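Side-chain contacts in putative HAD family hydrolase (Streptomyces avermitilis, PDB 3MMZ), which forms the KdsC-like HAD hydrolase domain of a longer protein that probably also makes CMP-N-acylneuraminate from CTP and an N-acylneuraminate: residues 4-9 / 138-143; 106-111 / 149-154; 124-127 / 133-136. One frame throughout, in Å; residues are numbered along the deposited sequence.

Contact 1 of 3, residues 4-9 / 138-143; sequences GALPTA and ARAVTT. With CA (calcium ion), chain F.
Leu6 and Pro7 meet one small partner, Ala140, and so illustrate how a chain terminus can be laid against an edge strand with little direct contact. The methyl of Ala140 points at the N-terminal segment, whereas the CB of Leu6 heads away from the strand. The leucine nevertheless reaches back: its CG lies opposite the carbonyl carbon and beside the backbone N (chi1 -61°), which returns CD2 to within 4.2 Å of Ala140 CB. The ring of Pro7 approaches the same methyl through its CD, at 4.4 Å from Ala140 CB. Both are loose van der Waals contacts, and no direct hydrogen bond joins the two segments. Water does that work instead. One molecule donates to both Gly4 O, at 2.6 Å, and Arg139 O. A second donates to Ala5 O and accepts from Arg139 NE at 3.0 Å, lying in the plane of the guanidinium at its edge. Arg139 is almost fully extended (chi1 -174°), which carries NE out alongside the N-terminal segment; farther on, its NH1 bonds Gly122 O and the guanidinium makes a cation-pi contact with Trp123. At the start of segment 138-143, Ala138 O binds a calcium ion at 2.3 Å, at the boundary with a second subunit. Strand 140-141 is the last strand of the parallel sheet within this chain, hydrogen-bonded to strand 123-126, and the N-terminal segment passes beside it, with Leu6 touching Trp157 and Pro7 touching Ile158 of helix 150-159.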
# COMPACT_ATOMS: atom_id res chain seq x y z
N GLY D 4 1.95 25.91 13.72
CA GLY D 4 2.12 24.78 12.79
C GLY D 4 2.96 25.11 11.57
O GLY D 4 3.29 24.21 10.80
N ALA D 5 3.33 26.38 11.40
CA ALA D 5 4.14 26.78 10.24
C ALA D 5 5.40 25.92 10.10
O ALA D 5 6.04 25.56 11.09
CB ALA D 5 4.49 28.27 10.30
N LEU D 6 5.73 25.56 8.86
CA LEU D 6 6.95 24.83 8.58
C LEU D 6 8.14 25.78 8.70
O LEU D 6 7.99 26.99 8.51
CB LEU D 6 6.87 24.20 7.17
CG LEU D 6 5.73 23.18 6.95
CD1 LEU D 6 5.79 22.66 5.52
CD2 LEU D 6 5.82 22.02 7.96
N PRO D 7 9.33 25.25 9.03
CA PRO D 7 10.52 26.10 9.13
C PRO D 7 10.91 26.66 7.77
O PRO D 7 10.67 26.01 6.74
CB PRO D 7 11.60 25.13 9.62
CG PRO D 7 11.15 23.79 9.12
CD PRO D 7 9.65 23.83 9.24
N THR D 8 11.47 27.87 7.76
CA THR D 8 12.02 28.45 6.54
C THR D 8 13.47 28.81 6.82
O THR D 8 13.91 28.78 7.98
CB THR D 8 11.29 29.75 6.13
OG1 THR D 8 11.63 30.80 7.04
CG2 THR D 8 9.78 29.56 6.09
N ALA D 9 14.20 29.18 5.77
CA ALA D 9 15.60 29.60 5.89
C ALA D 9 15.85 30.71 6.92
O ALA D 9 16.93 30.75 7.53
CB ALA D 9 16.16 30.00 4.52
N ALA D 138 7.16 16.85 18.28
CA ALA D 138 7.75 17.66 17.22
C ALA D 138 6.95 18.94 16.93
O ALA D 138 5.74 19.02 17.17
CB ALA D 138 7.89 16.83 15.96
N ARG D 139 7.65 19.92 16.39
CA ARG D 139 7.03 21.14 15.91
C ARG D 139 6.56 20.96 14.45
O ARG D 139 5.62 21.62 14.00
CB ARG D 139 8.01 22.31 16.04
CG ARG D 139 7.45 23.67 15.70
CD ARG D 139 8.43 24.76 16.10
NE ARG D 139 7.95 26.09 15.70
CZ ARG D 139 8.55 27.24 16.03
NH1 ARG D 139 9.66 27.23 16.76
NH2 ARG D 139 8.05 28.39 15.63
N ALA D 140 7.22 20.06 13.74
CA ALA D 140 6.87 19.71 12.37
C ALA D 140 7.11 18.20 12.18
O ALA D 140 7.96 17.62 12.87
CB ALA D 140 7.70 20.52 11.39
N VAL D 141 6.35 17.57 11.28
CA VAL D 141 6.46 16.13 11.06
C VAL D 141 6.55 15.91 9.55
O VAL D 141 5.74 16.47 8.80
CB VAL D 141 5.23 15.36 11.62
CG1 VAL D 141 5.35 13.85 11.42
CG2 VAL D 141 5.01 15.67 13.12
N THR D 142 7.53 15.14 9.10
CA THR D 142 7.65 14.89 7.66
C THR D 142 6.56 13.92 7.22
O THR D 142 5.98 13.21 8.05
CB THR D 142 9.04 14.33 7.27
OG1 THR D 142 9.17 12.99 7.77
CG2 THR D 142 10.17 15.21 7.79
N THR D 143 6.27 13.90 5.92
CA THR D 143 5.36 12.90 5.36
C THR D 143 6.12 11.63 4.98
O THR D 143 5.57 10.53 5.00
CB THR D 143 4.62 13.45 4.12
OG1 THR D 143 5.58 13.79 3.11
CG2 THR D 143 3.84 14.67 4.45
CA CA F . 3.54 18.86 17.81
O HOH W 1 4.41 21.96 11.35
O HOH W 2 5.70 26.30 13.71
O HOH W 3 3.66 21.35 18.15
O HOH W 4 3.85 19.60 20.22
O HOH W 5 3.29 17.17 16.21

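Contact 2 of 3, residues 106-111 / 149-154; sequences LYVGND and GAIREI. With CA (calcium ion), chain M.
Leu106 and Val108 on one side, Ile151 and Ile154 on the other, make a purely aliphatic strand-on-helix contact in the buried interior of the HAD domain, where strand 105-109 of the parallel sheet is covered by helix 150-159. The two short segments run nearly antiparallel, at 155°, with their axes 10.9 Å apart, a separation filled by side chains from both sides. Val108 and Ile154 reach for each other tip to tip. Ile154 CD1 comes within 3.7 Å of both Val108 CG1 and CG2, meeting the fork of the valine. The CG1 branch of Ile154 is held extended, CD1 anti to CA (chi2 168°), so it reaches the valine with its end, while its CG2 lies 4.0 Å from Leu106 CD1. Ile151 comes at Val108 aslant, and its CD1 touches Val108 CG1 at 4.0 Å. Beyond the strand, Asn110 OD1 binds a calcium ion at 2.3 Å, together with Asp18 OD2, Asp20 O and waters, so the packed strand leads directly into the metal site. On the sheet, strands 14-17 and 123-126 flank strand 105-109, and the helix spreads over both: Ile151 also rests on Leu17, and Ile154 on Val125.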
# COMPACT_ATOMS: atom_id res chain seq x y z
N LEU D 106 17.33 23.47 14.09
CA LEU D 106 16.41 22.43 13.65
C LEU D 106 17.03 21.08 13.96
O LEU D 106 18.14 20.77 13.49
CB LEU D 106 16.12 22.59 12.15
CG LEU D 106 14.97 21.78 11.55
CD1 LEU D 106 14.50 22.43 10.26
CD2 LEU D 106 15.43 20.35 11.30
N TYR D 107 16.35 20.27 14.76
CA TYR D 107 16.84 18.94 15.09
C TYR D 107 15.86 17.90 14.59
O TYR D 107 14.67 17.99 14.88
CB TYR D 107 17.03 18.77 16.60
CG TYR D 107 17.48 17.37 16.99
CD1 TYR D 107 18.83 17.01 16.98
CD2 TYR D 107 16.55 16.39 17.35
CE1 TYR D 107 19.24 15.72 17.33
CE2 TYR D 107 16.95 15.10 17.71
CZ TYR D 107 18.30 14.77 17.70
OH TYR D 107 18.73 13.51 18.04
N VAL D 108 16.35 16.90 13.87
CA VAL D 108 15.50 15.83 13.33
C VAL D 108 15.74 14.52 14.06
O VAL D 108 16.89 14.07 14.15
CB VAL D 108 15.77 15.57 11.82
CG1 VAL D 108 14.63 14.78 11.18
CG2 VAL D 108 15.96 16.88 11.10
N GLY D 109 14.67 13.89 14.55
CA GLY D 109 14.79 12.61 15.24
C GLY D 109 13.60 11.70 15.03
O GLY D 109 12.67 12.04 14.29
N ASN D 110 13.63 10.53 15.67
CA ASN D 110 12.62 9.49 15.44
C ASN D 110 12.22 8.70 16.69
O ASN D 110 11.24 7.97 16.64
CB ASN D 110 13.12 8.48 14.40
CG ASN D 110 14.10 7.49 15.00
OD1 ASN D 110 15.17 7.88 15.46
ND2 ASN D 110 13.72 6.22 15.02
N ASP D 111 12.96 8.81 17.80
CA ASP D 111 12.68 7.92 18.94
C ASP D 111 12.71 8.63 20.29
O ASP D 111 13.11 9.78 20.38
CB ASP D 111 13.59 6.68 18.93
CG ASP D 111 12.87 5.40 19.39
OD1 ASP D 111 12.04 5.44 20.33
OD2 ASP D 111 13.13 4.33 18.81
N GLY D 149 13.93 9.40 2.44
CA GLY D 149 14.13 10.79 1.98
C GLY D 149 13.48 11.86 2.83
O GLY D 149 13.08 12.91 2.33
N ALA D 150 13.40 11.61 4.14
CA ALA D 150 12.81 12.57 5.08
C ALA D 150 13.64 13.86 5.15
O ALA D 150 13.08 14.94 5.28
CB ALA D 150 12.69 11.94 6.47
N ILE D 151 14.97 13.75 5.06
CA ILE D 151 15.81 14.95 5.11
C ILE D 151 15.69 15.75 3.81
O ILE D 151 15.69 16.99 3.83
CB ILE D 151 17.30 14.63 5.43
CG1 ILE D 151 17.42 13.60 6.58
CG2 ILE D 151 18.06 15.92 5.79
CD1 ILE D 151 16.64 13.96 7.85
N ARG D 152 15.55 15.05 2.69
CA ARG D 152 15.28 15.72 1.43
C ARG D 152 13.98 16.54 1.49
O ARG D 152 13.94 17.66 1.00
CB ARG D 152 15.25 14.77 0.24
CG ARG D 152 15.44 15.53 -1.08
CD ARG D 152 14.67 14.92 -2.18
NE ARG D 152 14.62 15.76 -3.39
CZ ARG D 152 13.78 16.78 -3.57
NH1 ARG D 152 13.78 17.46 -4.71
NH2 ARG D 152 12.94 17.14 -2.60
N GLU D 153 12.95 15.98 2.11
CA GLU D 153 11.69 16.71 2.32
C GLU D 153 11.89 17.98 3.14
O GLU D 153 11.40 19.05 2.77
CB GLU D 153 10.64 15.80 2.97
CG GLU D 153 9.27 16.44 3.11
CD GLU D 153 8.24 15.51 3.75
OE1 GLU D 153 8.58 14.38 4.11
OE2 GLU D 153 7.07 15.94 3.87
N ILE D 154 12.59 17.86 4.27
CA ILE D 154 12.92 19.02 5.11
C ILE D 154 13.72 20.06 4.31
O ILE D 154 13.48 21.27 4.42
CB ILE D 154 13.69 18.59 6.38
CG1 ILE D 154 12.80 17.64 7.21
CG2 ILE D 154 14.12 19.80 7.22
CD1 ILE D 154 13.53 16.91 8.34
CA CA M . 17.31 7.22 16.11
O HOH W 6 16.48 5.03 16.22
O HOH W 7 19.50 6.49 16.78
O HOH W 8 16.95 8.33 18.14

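Contact 3 of 3, residues 124-127 / 133-136; sequences PVAV and VVRG. With CA (calcium ion), chain F.
Ala126 supplies the tightly packed half of this contact: its methyl points into the helix and touches backbone as well as side chain. Ala126 CB lies 3.6 Å from Val134 O and 3.8 Å from Arg135 CA, so strand and helix meet almost backbone to backbone, with the CA atoms of Ala126 and Arg135 only 5.3 Å apart. Val134 adds the one apolar side-chain contact, its CG1 standing 4.0 Å from Ala126 CB. That branch is trans to the valine's own N (chi1 179°), which turns it toward the alanine, and Val134 also leans on Phe118 of helix 115-120. No hydrogen bond joins the segments; small size on the strand is what permits the closeness.

The other half is looser. Val127 points its CB away from the helix, and its side chain packs instead on Asn110 and Ala150; it offers Arg135 only its carbonyl, with Val127 O at 4.1 Å from Arg135 CG. Beyond CG the arginine bends at its third torsion (chi3 77°) and leaves for a second subunit, where NH2 and NH1 bond the carbonyls of Thr142 and Val141. Water enters on the carbonyl side of the helix end, where one molecule donates to Arg135 O at 2.7 Å and also binds the calcium ion, whose bond to Gly136 O measures 2.4 Å. Ala138 O of this chain, and the Gly136 and Ala138 carbonyls of the second subunit, share that ion, so the end of the helix is tied to its counterpart across the interface through metal. The contact belongs to the beta-alpha-beta crossover of strand 123-126, helix 132-137 and strand 140-141, a unit of the Rossmann-like alpha/beta fold of HAD hydrolases.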
# COMPACT_ATOMS: atom_id res chain seq x y z
N PRO D 124 12.16 21.24 16.65
CA PRO D 124 12.27 19.79 16.62
C PRO D 124 11.39 19.24 15.51
O PRO D 124 10.26 19.69 15.36
CB PRO D 124 11.72 19.36 17.98
CG PRO D 124 10.84 20.49 18.43
CD PRO D 124 11.45 21.72 17.86
N VAL D 125 11.92 18.29 14.74
CA VAL D 125 11.21 17.70 13.60
C VAL D 125 11.25 16.18 13.71
O VAL D 125 12.31 15.57 13.96
CB VAL D 125 11.79 18.16 12.23
CG1 VAL D 125 11.01 17.54 11.06
CG2 VAL D 125 11.80 19.71 12.11
N ALA D 126 10.08 15.55 13.57
CA ALA D 126 9.99 14.10 13.64
C ALA D 126 9.81 13.59 12.22
O ALA D 126 9.05 14.17 11.45
CB ALA D 126 8.79 13.68 14.51
N VAL D 127 10.52 12.51 11.88
CA VAL D 127 10.24 11.78 10.63
C VAL D 127 8.88 11.09 10.75
O VAL D 127 8.40 10.85 11.87
CB VAL D 127 11.37 10.79 10.25
CG1 VAL D 127 12.68 11.56 10.02
CG2 VAL D 127 11.57 9.72 11.32
N VAL D 133 4.92 9.20 20.40
CA VAL D 133 5.13 10.37 21.28
C VAL D 133 6.06 11.41 20.65
O VAL D 133 5.94 12.61 20.91
CB VAL D 133 5.60 9.99 22.71
CG1 VAL D 133 4.61 9.04 23.38
CG2 VAL D 133 6.99 9.40 22.69
N VAL D 134 6.97 10.94 19.81
CA VAL D 134 7.94 11.80 19.13
C VAL D 134 7.24 12.62 18.03
O VAL D 134 7.50 13.81 17.88
CB VAL D 134 9.12 10.97 18.55
CG1 VAL D 134 10.13 11.86 17.80
CG2 VAL D 134 9.82 10.20 19.67
N ARG D 135 6.35 11.98 17.27
CA ARG D 135 5.55 12.70 16.27
C ARG D 135 4.77 13.83 16.93
O ARG D 135 4.75 14.96 16.42
CB ARG D 135 4.59 11.75 15.57
CG ARG D 135 5.23 10.86 14.54
CD ARG D 135 4.41 9.61 14.35
NE ARG D 135 3.19 9.76 13.55
CZ ARG D 135 1.95 9.53 13.98
NH1 ARG D 135 1.72 9.17 15.25
NH2 ARG D 135 0.91 9.66 13.14
N GLY D 136 4.17 13.54 18.08
CA GLY D 136 3.43 14.57 18.83
C GLY D 136 4.33 15.72 19.30
O GLY D 136 4.00 16.89 19.11
CA CA F . 3.54 18.86 17.81
O HOH W 5 3.29 17.17 16.21
O HOH W 3 3.66 21.35 18.15
O HOH W 4 3.85 19.60 20.22

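All three contacts draw on one parallel sheet and all are buried, but contact 2 is the core one, while contacts 1 and 3 lie farther out, against a second subunit. Contact 2 is also the most hydrophobic, with branched side chains filling the space between helix and strand. Contact 3, one strand farther out, is closer-set, with an alanine methyl against helix backbone and one valine branch, and contact 1, at the sheet's edge, relies largely on water. Neighbouring strands join them: Tyr107 O accepts from Val125 N, and Ala126 O from Thr142 N. Metal chemistry differs too: contact 2 supplies Asn110 to the calcium site it shares with Asp18 and Asp20, whereas contacts 1 and 3 share an intersubunit calcium held by backbone carbonyls.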